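Local coordinates for transcriptional activator TenA-1 (Sulfolobus solfataricus P2, PDB 2QZC), which is probably a thiaminase-like enzyme of the TenA family, built on the all-helical heme oxygenase-like fold, at residues His25-Lys30 against Ala205-Asp210; Leu36-Phe41 against Glu154-Trp159; Val5-Asn10 against Tyr177-Val182; Cys137-Ser142 against Lys170-Ile175. All coordinates share one frame; numbering follows the deposited sequence.

From the N terminus, the chain enters contact 3 at Val5-Asn10, contact 1 at His25-Lys30, contact 2 at Leu36-Phe41 and contact 4 at Cys137-Ser142. Contact 2 closes first, tying helix 38-63 to helix 154-164, so contacts 2 and 4 cross; contact 4 joins helices 127-148 and 166-179, contact 3 joins helices 6-14 and 166-179, and contact 1 closes last, between helices 26-32 and 186-208. Contacts 2 and 4 lie within the loops of both contact 1 and contact 3, while contacts 1 and 3 cross. Contacts 1 and 2 adjoin through the Lys209-Asp39 salt bridge, contacts 2 and 4 touch through Trp159 and Tyr141, and contacts 3 and 4, sharing helix 166-179, have centres about 12 Å apart.

Contact 1: His25-Lys30 against Ala205-Asp210; sequences HEFILK and ASLRKD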
loop_
_atom_site.group_PDB
_atom_site.type_symbol
_atom_site.label_atom_id
_atom_site.label_comp_id
_atom_site.label_asym_id
_atom_site.label_seq_id
_atom_site.Cartn_x
_atom_site.Cartn_y
_atom_site.Cartn_z
ATOM N N HIS A 25 -28.256 -8.526 10.260
ATOM C CA HIS A 25 -28.818 -7.300 10.829
ATOM C C HIS A 25 -30.081 -6.852 10.065
ATOM O O HIS A 25 -30.184 -7.077 8.863
ATOM C CB HIS A 25 -27.766 -6.167 10.722
ATOM C CG HIS A 25 -28.049 -4.987 11.587
ATOM N ND1 HIS A 25 -28.949 -3.988 11.258
ATOM C CD2 HIS A 25 -27.497 -4.632 12.770
ATOM C CE1 HIS A 25 -28.962 -3.097 12.237
ATOM N NE2 HIS A 25 -28.090 -3.470 13.171
ATOM N N GLU A 26 -31.000 -6.213 10.788
ATOM C CA GLU A 26 -32.213 -5.603 10.213
ATOM C C GLU A 26 -31.909 -4.850 8.912
ATOM O O GLU A 26 -32.633 -4.965 7.924
ATOM C CB GLU A 26 -32.837 -4.651 11.224
ATOM C CG GLU A 26 -34.068 -3.880 10.736
ATOM C CD GLU A 26 -34.677 -2.975 11.791
ATOM O OE1 GLU A 26 -34.205 -2.947 12.950
ATOM O OE2 GLU A 26 -35.644 -2.270 11.425
ATOM N N PHE A 27 -30.847 -4.050 8.909
ATOM C CA PHE A 27 -30.453 -3.267 7.732
ATOM C C PHE A 27 -30.292 -4.192 6.521
ATOM O O PHE A 27 -30.754 -3.877 5.426
ATOM C CB PHE A 27 -29.134 -2.526 8.018
ATOM C CG PHE A 27 -28.699 -1.564 6.939
ATOM C CD1 PHE A 27 -28.046 -2.008 5.774
ATOM C CD2 PHE A 27 -28.846 -0.199 7.109
ATOM C CE1 PHE A 27 -27.581 -1.104 4.804
ATOM C CE2 PHE A 27 -28.395 0.705 6.146
ATOM C CZ PHE A 27 -27.766 0.242 4.981
ATOM N N ILE A 28 -29.588 -5.302 6.714
ATOM C CA ILE A 28 -29.347 -6.293 5.662
ATOM C C ILE A 28 -30.629 -7.019 5.242
ATOM O O ILE A 28 -30.848 -7.237 4.038
ATOM C CB ILE A 28 -28.284 -7.310 6.121
ATOM C CG1 ILE A 28 -26.936 -6.567 6.205
ATOM C CG2 ILE A 28 -28.228 -8.570 5.214
ATOM C CD1 ILE A 28 -25.920 -7.337 7.073
ATOM N N LEU A 29 -31.463 -7.389 6.213
ATOM C CA LEU A 29 -32.750 -8.036 5.905
ATOM C C LEU A 29 -33.616 -7.122 5.058
ATOM O O LEU A 29 -34.293 -7.604 4.133
ATOM C CB LEU A 29 -33.486 -8.424 7.187
ATOM C CG LEU A 29 -32.776 -9.379 8.155
ATOM C CD1 LEU A 29 -33.650 -9.731 9.415
ATOM C CD2 LEU A 29 -32.276 -10.633 7.429
ATOM N N LYS A 30 -33.577 -5.812 5.324
ATOM C CA LYS A 30 -34.351 -4.832 4.555
ATOM C C LYS A 30 -33.744 -4.592 3.177
ATOM O O LYS A 30 -34.469 -4.239 2.243
ATOM C CB LYS A 30 -34.583 -3.541 5.312
ATOM C CG LYS A 30 -35.398 -3.748 6.586
ATOM C CD LYS A 30 -35.761 -2.456 7.279
ATOM C CE LYS A 30 -36.929 -1.754 6.570
ATOM N NZ LYS A 30 -38.216 -2.567 6.504
ATOM N N ALA A 205 -26.639 2.832 13.361
ATOM C CA ALA A 205 -26.484 4.274 13.192
ATOM C C ALA A 205 -27.047 4.762 11.861
ATOM O O ALA A 205 -27.555 5.900 11.777
ATOM C CB ALA A 205 -25.009 4.669 13.340
ATOM N N SER A 206 -26.987 3.905 10.837
ATOM C CA SER A 206 -27.559 4.228 9.532
ATOM C C SER A 206 -29.091 4.146 9.609
ATOM O O SER A 206 -29.769 5.038 9.094
ATOM C CB SER A 206 -26.966 3.361 8.427
ATOM O OG SER A 206 -25.640 3.779 8.107
ATOM N N LEU A 207 -29.655 3.101 10.228
ATOM C CA LEU A 207 -31.133 3.037 10.375
ATOM C C LEU A 207 -31.698 4.269 11.098
ATOM O O LEU A 207 -32.775 4.753 10.762
ATOM C CB LEU A 207 -31.551 1.734 11.076
ATOM C CG LEU A 207 -31.349 0.437 10.316
ATOM C CD1 LEU A 207 -31.710 -0.787 11.198
ATOM C CD2 LEU A 207 -32.164 0.414 9.016
ATOM N N ARG A 208 -30.957 4.800 12.069
ATOM C CA ARG A 208 -31.367 5.965 12.841
ATOM C C ARG A 208 -30.988 7.285 12.181
ATOM O O ARG A 208 -31.456 8.348 12.631
ATOM C CB ARG A 208 -30.690 5.947 14.216
ATOM C CG ARG A 208 -31.098 4.814 15.146
ATOM C CD ARG A 208 -30.578 5.061 16.542
ATOM N NE ARG A 208 -29.113 5.077 16.593
ATOM C CZ ARG A 208 -28.322 4.103 17.031
ATOM N NH1 ARG A 208 -28.785 2.982 17.526
ATOM N NH2 ARG A 208 -27.001 4.259 16.988
ATOM N N LYS A 209 -30.117 7.263 11.162
ATOM C CA LYS A 209 -29.510 8.459 10.599
ATOM C C LYS A 209 -28.933 9.326 11.723
ATOM O O LYS A 209 -29.281 10.499 11.879
ATOM C CB LYS A 209 -30.453 9.229 9.663
ATOM C CG LYS A 209 -30.828 8.409 8.438
ATOM C CD LYS A 209 -31.446 9.233 7.290
ATOM C CE LYS A 209 -32.634 10.018 7.710
ATOM N NZ LYS A 209 -33.032 10.903 6.542
ATOM N N ASP A 210 -28.004 8.744 12.491
ATOM C CA ASP A 210 -27.371 9.441 13.617
ATOM C C ASP A 210 -26.669 10.736 13.213
ATOM O O ASP A 210 -26.220 10.874 12.087
ATOM C CB ASP A 210 -26.327 8.577 14.314
ATOM C CG ASP A 210 -26.891 7.491 15.194
ATOM O OD1 ASP A 210 -28.117 7.512 15.537
ATOM O OD2 ASP A 210 -26.057 6.646 15.617
#
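Leu207 reaches from helix 186-208 toward three side chains at the start of helix 26-32, and its two methyls divide the work. CD1 lies at the edge of the His25 ring, near its plane, 3.7 Å from CE1, and also alongside the extended Glu26 chain, 3.7 Å from the carboxylate carbon CD. CD2 meets the Phe27 ring obliquely, 3.9 Å from CD2 of that ring, while Ser206 CB approaches Phe27 CE2 at 3.8 Å. A branched leucine can serve both rings at once. The His25 ring is fixed by its role as N-cap: with CG anti to the backbone N (chi1 -164°), ND1 turns back to accept from Phe27 N in the ring plane (3.0 Å), and NE2 is hydrogen-bonded to Asp204 OD1. Replacing His25 with an alanine would probably leave Phe27 N without its capping acceptor and open a gap beside Leu207 CD1. Phe27 stacks on Trp203 of helix 186-208 and touches Ile40 of helix 38-63, setting helix 26-32 against both, while Ile28 touches helix 127-148.

Contact 2: Leu36-Phe41 against Glu154-Trp159; sequences LPLDIF and EVYKTW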
loop_
_atom_site.group_PDB
_atom_site.type_symbol
_atom_site.label_atom_id
_atom_site.label_comp_id
_atom_site.label_asym_id
_atom_site.label_seq_id
_atom_site.Cartn_x
_atom_site.Cartn_y
_atom_site.Cartn_z
ATOM N N LEU A 36 -35.705 -1.441 2.468
ATOM C CA LEU A 36 -34.897 -0.388 3.068
ATOM C C LEU A 36 -35.108 0.907 2.298
ATOM O O LEU A 36 -34.889 0.930 1.072
ATOM C CB LEU A 36 -33.389 -0.738 3.039
ATOM C CG LEU A 36 -32.454 0.230 3.785
ATOM C CD1 LEU A 36 -32.649 0.069 5.297
ATOM C CD2 LEU A 36 -30.983 -0.032 3.374
ATOM N N PRO A 37 -35.515 1.988 2.989
ATOM C CA PRO A 37 -35.665 3.234 2.265
ATOM C C PRO A 37 -34.361 3.728 1.630
ATOM O O PRO A 37 -33.296 3.661 2.277
ATOM C CB PRO A 37 -36.124 4.213 3.343
ATOM C CG PRO A 37 -36.726 3.398 4.380
ATOM C CD PRO A 37 -35.893 2.144 4.400
ATOM N N LEU A 38 -34.425 4.215 0.401
ATOM C CA LEU A 38 -33.227 4.715 -0.265
ATOM C C LEU A 38 -32.540 5.872 0.465
ATOM O O LEU A 38 -31.297 5.971 0.361
ATOM C CB LEU A 38 -33.463 5.013 -1.760
ATOM C CG LEU A 38 -33.668 3.799 -2.683
ATOM C CD1 LEU A 38 -33.908 4.367 -4.105
ATOM C CD2 LEU A 38 -32.503 2.817 -2.722
ATOM N N ASP A 39 -33.264 6.711 1.205
ATOM C CA ASP A 39 -32.619 7.806 1.980
ATOM C C ASP A 39 -31.684 7.240 3.068
ATOM O O ASP A 39 -30.641 7.856 3.374
ATOM C CB ASP A 39 -33.606 8.823 2.608
ATOM C CG ASP A 39 -34.415 8.259 3.798
ATOM O OD1 ASP A 39 -35.169 7.284 3.602
ATOM O OD2 ASP A 39 -34.334 8.805 4.929
ATOM N N ILE A 40 -32.067 6.097 3.651
ATOM C CA ILE A 40 -31.229 5.446 4.664
ATOM C C ILE A 40 -30.026 4.843 3.977
ATOM O O ILE A 40 -28.887 4.947 4.492
ATOM C CB ILE A 40 -32.013 4.441 5.510
ATOM C CG1 ILE A 40 -32.967 5.230 6.420
ATOM C CG2 ILE A 40 -31.075 3.543 6.344
ATOM C CD1 ILE A 40 -33.884 4.375 7.266
ATOM N N PHE A 41 -30.225 4.197 2.826
ATOM C CA PHE A 41 -29.079 3.637 2.112
ATOM C C PHE A 41 -28.107 4.725 1.674
ATOM O O PHE A 41 -26.873 4.536 1.728
ATOM C CB PHE A 41 -29.533 2.845 0.885
ATOM C CG PHE A 41 -28.409 2.105 0.206
ATOM C CD1 PHE A 41 -27.788 1.045 0.855
ATOM C CD2 PHE A 41 -28.051 2.399 -1.095
ATOM C CE1 PHE A 41 -26.776 0.341 0.237
ATOM C CE2 PHE A 41 -27.041 1.677 -1.711
ATOM C CZ PHE A 41 -26.436 0.640 -1.042
ATOM N N GLU A 154 -33.023 -3.188 -7.497
ATOM C CA GLU A 154 -31.889 -2.995 -8.389
ATOM C C GLU A 154 -30.673 -2.326 -7.706
ATOM O O GLU A 154 -29.527 -2.704 -7.980
ATOM C CB GLU A 154 -32.316 -2.217 -9.632
ATOM C CG GLU A 154 -31.227 -2.001 -10.695
ATOM C CD GLU A 154 -30.598 -3.255 -11.316
ATOM O OE1 GLU A 154 -31.000 -4.425 -11.090
ATOM O OE2 GLU A 154 -29.637 -3.057 -12.097
ATOM N N VAL A 155 -30.923 -1.335 -6.857
ATOM C CA VAL A 155 -29.832 -0.652 -6.117
ATOM C C VAL A 155 -29.124 -1.640 -5.199
ATOM O O VAL A 155 -27.886 -1.726 -5.218
ATOM C CB VAL A 155 -30.356 0.565 -5.343
ATOM C CG1 VAL A 155 -29.303 1.084 -4.353
ATOM C CG2 VAL A 155 -30.739 1.656 -6.315
ATOM N N TYR A 156 -29.884 -2.417 -4.424
ATOM C CA TYR A 156 -29.273 -3.394 -3.500
ATOM C C TYR A 156 -28.591 -4.545 -4.171
ATOM O O TYR A 156 -27.499 -4.950 -3.764
ATOM C CB TYR A 156 -30.246 -3.811 -2.364
ATOM C CG TYR A 156 -30.870 -2.610 -1.702
ATOM C CD1 TYR A 156 -30.110 -1.465 -1.400
ATOM C CD2 TYR A 156 -32.219 -2.577 -1.378
ATOM C CE1 TYR A 156 -30.665 -0.361 -0.842
ATOM C CE2 TYR A 156 -32.787 -1.436 -0.808
ATOM C CZ TYR A 156 -32.000 -0.323 -0.547
ATOM O OH TYR A 156 -32.488 0.818 0.011
ATOM N N LYS A 157 -29.151 -5.034 -5.272
ATOM C CA LYS A 157 -28.499 -6.062 -6.068
ATOM C C LYS A 157 -27.172 -5.523 -6.643
ATOM O O LYS A 157 -26.156 -6.219 -6.664
ATOM C CB LYS A 157 -29.454 -6.531 -7.204
ATOM C CG LYS A 157 -28.920 -7.663 -8.040
ATOM C CD LYS A 157 -29.879 -8.075 -9.192
ATOM C CE LYS A 157 -31.129 -8.710 -8.719
ATOM N NZ LYS A 157 -30.949 -10.007 -7.990
ATOM N N THR A 158 -27.195 -4.285 -7.124
ATOM C CA THR A 158 -25.975 -3.650 -7.672
ATOM C C THR A 158 -24.887 -3.526 -6.605
ATOM O O THR A 158 -23.728 -3.884 -6.852
ATOM C CB THR A 158 -26.269 -2.263 -8.261
ATOM O OG1 THR A 158 -27.207 -2.388 -9.350
ATOM C CG2 THR A 158 -24.988 -1.592 -8.800
ATOM N N TRP A 159 -25.272 -3.037 -5.425
ATOM C CA TRP A 159 -24.318 -2.931 -4.310
ATOM C C TRP A 159 -23.735 -4.292 -3.986
ATOM O O TRP A 159 -22.507 -4.444 -3.876
ATOM C CB TRP A 159 -25.043 -2.359 -3.088
ATOM C CG TRP A 159 -24.206 -2.332 -1.818
ATOM C CD1 TRP A 159 -23.351 -1.339 -1.412
ATOM C CD2 TRP A 159 -24.206 -3.310 -0.793
ATOM N NE1 TRP A 159 -22.779 -1.678 -0.230
ATOM C CE2 TRP A 159 -23.265 -2.879 0.187
ATOM C CE3 TRP A 159 -24.836 -4.541 -0.621
ATOM C CZ2 TRP A 159 -22.996 -3.623 1.337
ATOM C CZ3 TRP A 159 -24.543 -5.299 0.482
ATOM C CH2 TRP A 159 -23.634 -4.825 1.476
#
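Tyr156 OH gives a short hydrogen bond to Leu36 O, 2.6 Å away, and reaches that oxygen from above the carbonyl plane, 52° out of it. Leu36 precedes helix 38-63, and a tyrosine is long enough to reach its carbonyl from helix 154-164. An apolar methyl lies beside the hydroxyl: Leu38 CD2 is 3.4 Å from Tyr156 OH. Phe41 is the middle ring of three. The edge of Tyr156, led by CE1, points at one face of Phe41 with the planes at 77°, and CE1 stands 3.5 Å from Phe41 CG. Phe41 in turn presents its own edge to the face of the Trp159 five-membered ring, with CZ 3.7 Å from Trp159 CD1. Phe41 CG lies anti to the backbone N (chi1 -173°), which carries the ring out toward helix 154-164. Val155, beta-branched, sets CG1 obliquely beside the Phe41 ring, 3.5 Å from CE2. The result is an aromatic cluster of successive T-shaped pairs joining two helices of the heme oxygenase-like fold.

Contact 3: Val5-Asn10 against Tyr177-Val182; sequences VGNVEN and YALDEV
Asn7 lies in the first turn of helix 6-14, facing the type I beta turn Leu179-Val182 that follows on from helix 166-179; the CA atoms of Asn7 and Asp180 are 6.1 Å apart. Gly6 has positive phi, a conformation that favours glycine. The CG of Asn7, anti to the carbonyl carbon (chi1 -78°), carries ND2 between two turn carbonyls, and ND2 donates to Leu179 O and to Val182 O, each at 2.8 Å. Leu179 O lies in the amide plane, whereas Val182 O is tilted 19° from it. Leu179 O also accepts from Val182 N, the two donors coming from opposite faces of its plane. Leu179 CD2 also packs against Val8 CB at 4.1 Å. Asp180 OD1 works through water: one water, 2.9 Å from Asn7 N, donates to Asp180 OD1, and another links this oxygen to Val8 N and Val5 O. With a leucine in place of Asn7, Val182 O and Leu179 O would probably each lose a donor and the turn its direct hydrogen bonds to the helix start. The chemistry thus pairs a two-hydrogen amide with two carbonyls, while a carboxylate serves the opening helical N-H groups through water, likely suiting the positive end of the helix dipole.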
loop_
_atom_site.group_PDB
_atom_site.type_symbol
_atom_site.label_atom_id
_atom_site.label_comp_id
_atom_site.label_asym_id
_atom_site.label_seq_id
_atom_site.Cartn_x
_atom_site.Cartn_y
_atom_site.Cartn_z
ATOM N N VAL A 5 -13.015 -22.395 7.603
ATOM C CA VAL A 5 -12.125 -23.212 8.453
ATOM C C VAL A 5 -11.005 -22.368 9.068
ATOM O O VAL A 5 -10.859 -21.178 8.745
ATOM C CB VAL A 5 -11.478 -24.381 7.652
ATOM C CG1 VAL A 5 -12.541 -25.376 7.214
ATOM C CG2 VAL A 5 -10.697 -23.850 6.449
ATOM N N GLY A 6 -10.273 -22.969 10.002
ATOM C CA GLY A 6 -9.113 -22.343 10.589
ATOM C C GLY A 6 -9.431 -21.109 11.429
ATOM O O GLY A 6 -10.450 -21.053 12.115
ATOM N N ASN A 7 -8.515 -20.153 11.374
ATOM C CA ASN A 7 -8.599 -18.944 12.203
ATOM C C ASN A 7 -9.931 -18.196 12.073
ATOM O O ASN A 7 -10.542 -17.831 13.107
ATOM C CB ASN A 7 -7.397 -18.005 11.959
ATOM C CG ASN A 7 -6.122 -18.454 12.666
ATOM O OD1 ASN A 7 -6.155 -19.297 13.574
ATOM N ND2 ASN A 7 -4.990 -17.829 12.291
ATOM N N VAL A 8 -10.397 -17.964 10.836
ATOM C CA VAL A 8 -11.650 -17.192 10.693
ATOM C C VAL A 8 -12.839 -17.908 11.321
ATOM O O VAL A 8 -13.663 -17.290 11.954
ATOM C CB VAL A 8 -11.933 -16.701 9.263
ATOM C CG1 VAL A 8 -12.427 -17.810 8.373
ATOM C CG2 VAL A 8 -12.926 -15.513 9.333
ATOM N N GLU A 9 -12.891 -19.247 11.208
ATOM C CA GLU A 9 -13.961 -20.029 11.855
ATOM C C GLU A 9 -13.931 -19.895 13.394
ATOM O O GLU A 9 -14.948 -19.743 14.061
ATOM C CB GLU A 9 -13.846 -21.506 11.426
ATOM C CG GLU A 9 -14.941 -22.417 11.923
ATOM C CD GLU A 9 -14.710 -23.921 11.610
ATOM O OE1 GLU A 9 -13.531 -24.387 11.505
ATOM O OE2 GLU A 9 -15.732 -24.634 11.529
ATOM N N ASN A 10 -12.732 -19.987 13.952
ATOM C CA ASN A 10 -12.566 -19.893 15.391
ATOM C C ASN A 10 -12.898 -18.499 15.909
ATOM O O ASN A 10 -13.451 -18.367 16.995
ATOM C CB ASN A 10 -11.143 -20.283 15.784
ATOM C CG ASN A 10 -10.805 -21.732 15.439
ATOM O OD1 ASN A 10 -11.692 -22.568 15.307
ATOM N ND2 ASN A 10 -9.524 -22.017 15.328
ATOM N N TYR A 177 -5.250 -16.062 3.673
ATOM C CA TYR A 177 -3.896 -16.634 3.587
ATOM C C TYR A 177 -2.973 -15.931 4.613
ATOM O O TYR A 177 -2.174 -16.566 5.316
ATOM C CB TYR A 177 -3.407 -16.496 2.131
ATOM C CG TYR A 177 -2.049 -17.073 1.781
ATOM C CD1 TYR A 177 -1.744 -18.415 2.043
ATOM C CD2 TYR A 177 -1.097 -16.301 1.094
ATOM C CE1 TYR A 177 -0.484 -18.953 1.696
ATOM C CE2 TYR A 177 0.159 -16.838 0.719
ATOM C CZ TYR A 177 0.451 -18.157 1.029
ATOM O OH TYR A 177 1.678 -18.680 0.674
ATOM N N ALA A 178 -3.088 -14.603 4.705
ATOM C CA ALA A 178 -2.311 -13.836 5.692
ATOM C C ALA A 178 -2.779 -14.131 7.129
ATOM O O ALA A 178 -1.973 -14.274 8.028
ATOM C CB ALA A 178 -2.419 -12.340 5.433
ATOM N N LEU A 179 -4.098 -14.206 7.329
ATOM C CA LEU A 179 -4.662 -14.511 8.648
ATOM C C LEU A 179 -4.228 -15.878 9.166
ATOM O O LEU A 179 -4.025 -16.022 10.382
ATOM C CB LEU A 179 -6.198 -14.405 8.643
ATOM C CG LEU A 179 -6.959 -14.561 9.960
ATOM C CD1 LEU A 179 -6.627 -13.407 10.924
ATOM C CD2 LEU A 179 -8.446 -14.582 9.712
ATOM N N ASP A 180 -4.072 -16.849 8.264
ATOM C CA ASP A 180 -3.624 -18.205 8.693
ATOM C C ASP A 180 -2.239 -18.238 9.366
ATOM O O ASP A 180 -1.937 -19.216 10.084
ATOM C CB ASP A 180 -3.723 -19.186 7.526
ATOM C CG ASP A 180 -5.168 -19.530 7.162
ATOM O OD1 ASP A 180 -6.095 -19.400 7.997
ATOM O OD2 ASP A 180 -5.362 -19.945 5.997
ATOM N N GLU A 181 -1.423 -17.186 9.168
ATOM C CA GLU A 181 -0.092 -17.053 9.799
ATOM C C GLU A 181 -0.149 -16.553 11.232
ATOM O O GLU A 181 0.872 -16.592 11.949
ATOM C CB GLU A 181 0.845 -16.101 9.020
ATOM C CG GLU A 181 1.573 -16.713 7.847
ATOM C CD GLU A 181 2.837 -15.937 7.451
ATOM O OE1 GLU A 181 3.706 -15.663 8.318
ATOM O OE2 GLU A 181 2.982 -15.642 6.259
ATOM N N VAL A 182 -1.314 -16.079 11.678
ATOM C CA VAL A 182 -1.465 -15.517 13.003
ATOM C C VAL A 182 -1.792 -16.599 14.035
ATOM O O VAL A 182 -2.618 -17.467 13.765
ATOM C CB VAL A 182 -2.596 -14.412 13.037
ATOM C CG1 VAL A 182 -2.722 -13.767 14.409
ATOM C CG2 VAL A 182 -2.296 -13.324 11.982
HETATM O O HOH W 1 -8.959 -18.529 8.418
HETATM O O HOH W 2 -5.934 -20.781 10.248
#

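Contact 4: Cys137-Ser142 against Lys170-Ile175; sequences CMFGYS and KRIEAI
Ile172 of helix 166-179 packs into the side of helix 127-148, a helix-helix contact inside the all-helical heme oxygenase-like fold. The short segments run closer to antiparallel than parallel, at 140° between their directions, with their axes 10.1 Å apart. Past CB, the isoleucine splits into two branches. Its CG2 methyl, anti to the backbone N, lies at the edge of the Phe139 ring, near the ring plane and 3.8 Å from CD1. The longer branch leaves through CG1, which passes Ser142 CB at 4.1 Å, and a second bend (chi2 -54°) brings CD1 against the Met138 carbonyl and to 3.8 Å from Met138 CB. A beta-branched residue fits because it can address a ring on one side and a helix backbone on the other. Met138 is present as selenomethionine, probably introduced for phasing. Its chain is bent at chi2 and chi3, and the flexible selenoether arm curls until CE rests 3.8 Å from CD1 of Ile175, one turn on from Ile172; the two side chains cross at about a right angle. Ser142, small, offers Ile172 CG1 only its CB and turns its hydroxyl to Lys169 and to a bound glycerol, which may mark a pocket. Met138 O accepts a hydrogen bond from Tyr168 OH, and this same carbonyl oxygen has Ile172 CD1 only 3.3 Å away.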
loop_
_atom_site.group_PDB
_atom_site.type_symbol
_atom_site.label_atom_id
_atom_site.label_comp_id
_atom_site.label_asym_id
_atom_site.label_seq_id
_atom_site.Cartn_x
_atom_site.Cartn_y
_atom_site.Cartn_z
ATOM N N CYS A 137 -15.038 -6.720 8.762
ATOM C CA CYS A 137 -15.505 -5.908 7.667
ATOM C C CYS A 137 -15.362 -6.633 6.322
ATOM O O CYS A 137 -16.306 -6.731 5.543
ATOM C CB CYS A 137 -14.684 -4.635 7.654
ATOM S SG CYS A 137 -14.946 -3.679 6.258
HETATM N N MSE A 138 -14.185 -7.196 6.096
HETATM C CA MSE A 138 -13.906 -7.798 4.788
HETATM C C MSE A 138 -14.626 -9.102 4.579
HETATM O O MSE A 138 -15.368 -9.273 3.595
HETATM C CB MSE A 138 -12.396 -7.970 4.624
HETATM C CG MSE A 138 -11.613 -6.660 4.666
HETATM SE SE MSE A 138 -12.088 -5.314 3.299
HETATM C CE MSE A 138 -11.664 -6.318 1.750
ATOM N N PHE A 139 -14.489 -9.991 5.524
ATOM C CA PHE A 139 -15.103 -11.321 5.424
ATOM C C PHE A 139 -16.611 -11.233 5.549
ATOM O O PHE A 139 -17.341 -11.869 4.773
ATOM C CB PHE A 139 -14.523 -12.298 6.481
ATOM C CG PHE A 139 -14.999 -13.730 6.314
ATOM C CD1 PHE A 139 -14.357 -14.541 5.412
ATOM C CD2 PHE A 139 -16.063 -14.222 7.051
ATOM C CE1 PHE A 139 -14.769 -15.837 5.239
ATOM C CE2 PHE A 139 -16.504 -15.531 6.857
ATOM C CZ PHE A 139 -15.852 -16.317 5.949
ATOM N N GLY A 140 -17.103 -10.425 6.485
ATOM C CA GLY A 140 -18.520 -10.291 6.693
ATOM C C GLY A 140 -19.205 -9.730 5.479
ATOM O O GLY A 140 -20.297 -10.175 5.135
ATOM N N TYR A 141 -18.604 -8.750 4.811
ATOM C CA TYR A 141 -19.230 -8.216 3.596
ATOM C C TYR A 141 -19.290 -9.244 2.452
ATOM O O TYR A 141 -20.212 -9.198 1.636
ATOM C CB TYR A 141 -18.590 -6.897 3.149
ATOM C CG TYR A 141 -19.184 -5.661 3.801
ATOM C CD1 TYR A 141 -19.407 -5.582 5.190
ATOM C CD2 TYR A 141 -19.546 -4.577 3.041
ATOM C CE1 TYR A 141 -19.924 -4.425 5.789
ATOM C CE2 TYR A 141 -20.037 -3.423 3.629
ATOM C CZ TYR A 141 -20.297 -3.355 4.974
ATOM O OH TYR A 141 -20.803 -2.198 5.519
ATOM N N SER A 142 -18.353 -10.177 2.423
ATOM C CA SER A 142 -18.407 -11.279 1.439
ATOM C C SER A 142 -19.691 -12.097 1.642
ATOM O O SER A 142 -20.430 -12.385 0.672
ATOM C CB SER A 142 -17.176 -12.165 1.580
ATOM O OG SER A 142 -17.141 -13.112 0.514
ATOM N N LYS A 170 -11.405 -13.205 -4.365
ATOM C CA LYS A 170 -9.934 -13.332 -4.465
ATOM C C LYS A 170 -9.244 -12.469 -3.411
ATOM O O LYS A 170 -8.228 -12.876 -2.822
ATOM C CB LYS A 170 -9.427 -12.986 -5.875
ATOM C CG LYS A 170 -9.743 -14.033 -6.909
ATOM C CD LYS A 170 -9.220 -13.557 -8.260
ATOM C CE LYS A 170 -9.481 -14.569 -9.364
ATOM N NZ LYS A 170 -9.091 -14.025 -10.705
ATOM N N ARG A 171 -9.787 -11.267 -3.172
ATOM C CA ARG A 171 -9.262 -10.403 -2.114
ATOM C C ARG A 171 -9.387 -11.104 -0.758
ATOM O O ARG A 171 -8.427 -11.097 0.035
ATOM C CB ARG A 171 -10.015 -9.084 -2.008
ATOM C CG ARG A 171 -9.727 -8.017 -3.008
ATOM C CD ARG A 171 -10.494 -6.753 -2.540
ATOM N NE ARG A 171 -10.365 -5.598 -3.417
ATOM C CZ ARG A 171 -10.983 -5.421 -4.584
ATOM N NH1 ARG A 171 -11.748 -6.367 -5.135
ATOM N NH2 ARG A 171 -10.777 -4.287 -5.251
ATOM N N ILE A 172 -10.556 -11.682 -0.493
ATOM C CA ILE A 172 -10.796 -12.396 0.769
ATOM C C ILE A 172 -9.835 -13.574 0.914
ATOM O O ILE A 172 -9.276 -13.816 1.977
ATOM C CB ILE A 172 -12.258 -12.823 0.972
ATOM C CG1 ILE A 172 -13.184 -11.615 0.880
ATOM C CG2 ILE A 172 -12.433 -13.630 2.256
ATOM C CD1 ILE A 172 -12.836 -10.444 1.828
ATOM N N GLU A 173 -9.635 -14.328 -0.167
ATOM C CA GLU A 173 -8.675 -15.423 -0.103
ATOM C C GLU A 173 -7.273 -14.967 0.291
ATOM O O GLU A 173 -6.636 -15.625 1.098
ATOM C CB GLU A 173 -8.633 -16.182 -1.437
ATOM C CG GLU A 173 -9.889 -16.982 -1.678
ATOM C CD GLU A 173 -10.020 -17.577 -3.086
ATOM O OE1 GLU A 173 -9.169 -17.309 -3.969
ATOM O OE2 GLU A 173 -11.028 -18.281 -3.283
ATOM N N ALA A 174 -6.816 -13.835 -0.262
ATOM C CA ALA A 174 -5.494 -13.296 0.074
ATOM C C ALA A 174 -5.420 -12.869 1.564
ATOM O O ALA A 174 -4.412 -13.081 2.236
ATOM C CB ALA A 174 -5.140 -12.133 -0.843
ATOM N N ILE A 175 -6.510 -12.277 2.065
ATOM C CA ILE A 175 -6.592 -11.866 3.472
ATOM C C ILE A 175 -6.550 -13.084 4.388
ATOM O O ILE A 175 -5.816 -13.089 5.375
ATOM C CB ILE A 175 -7.856 -10.991 3.694
ATOM C CG1 ILE A 175 -7.700 -9.654 2.945
ATOM C CG2 ILE A 175 -8.126 -10.792 5.235
ATOM C CD1 ILE A 175 -9.017 -8.864 2.759
#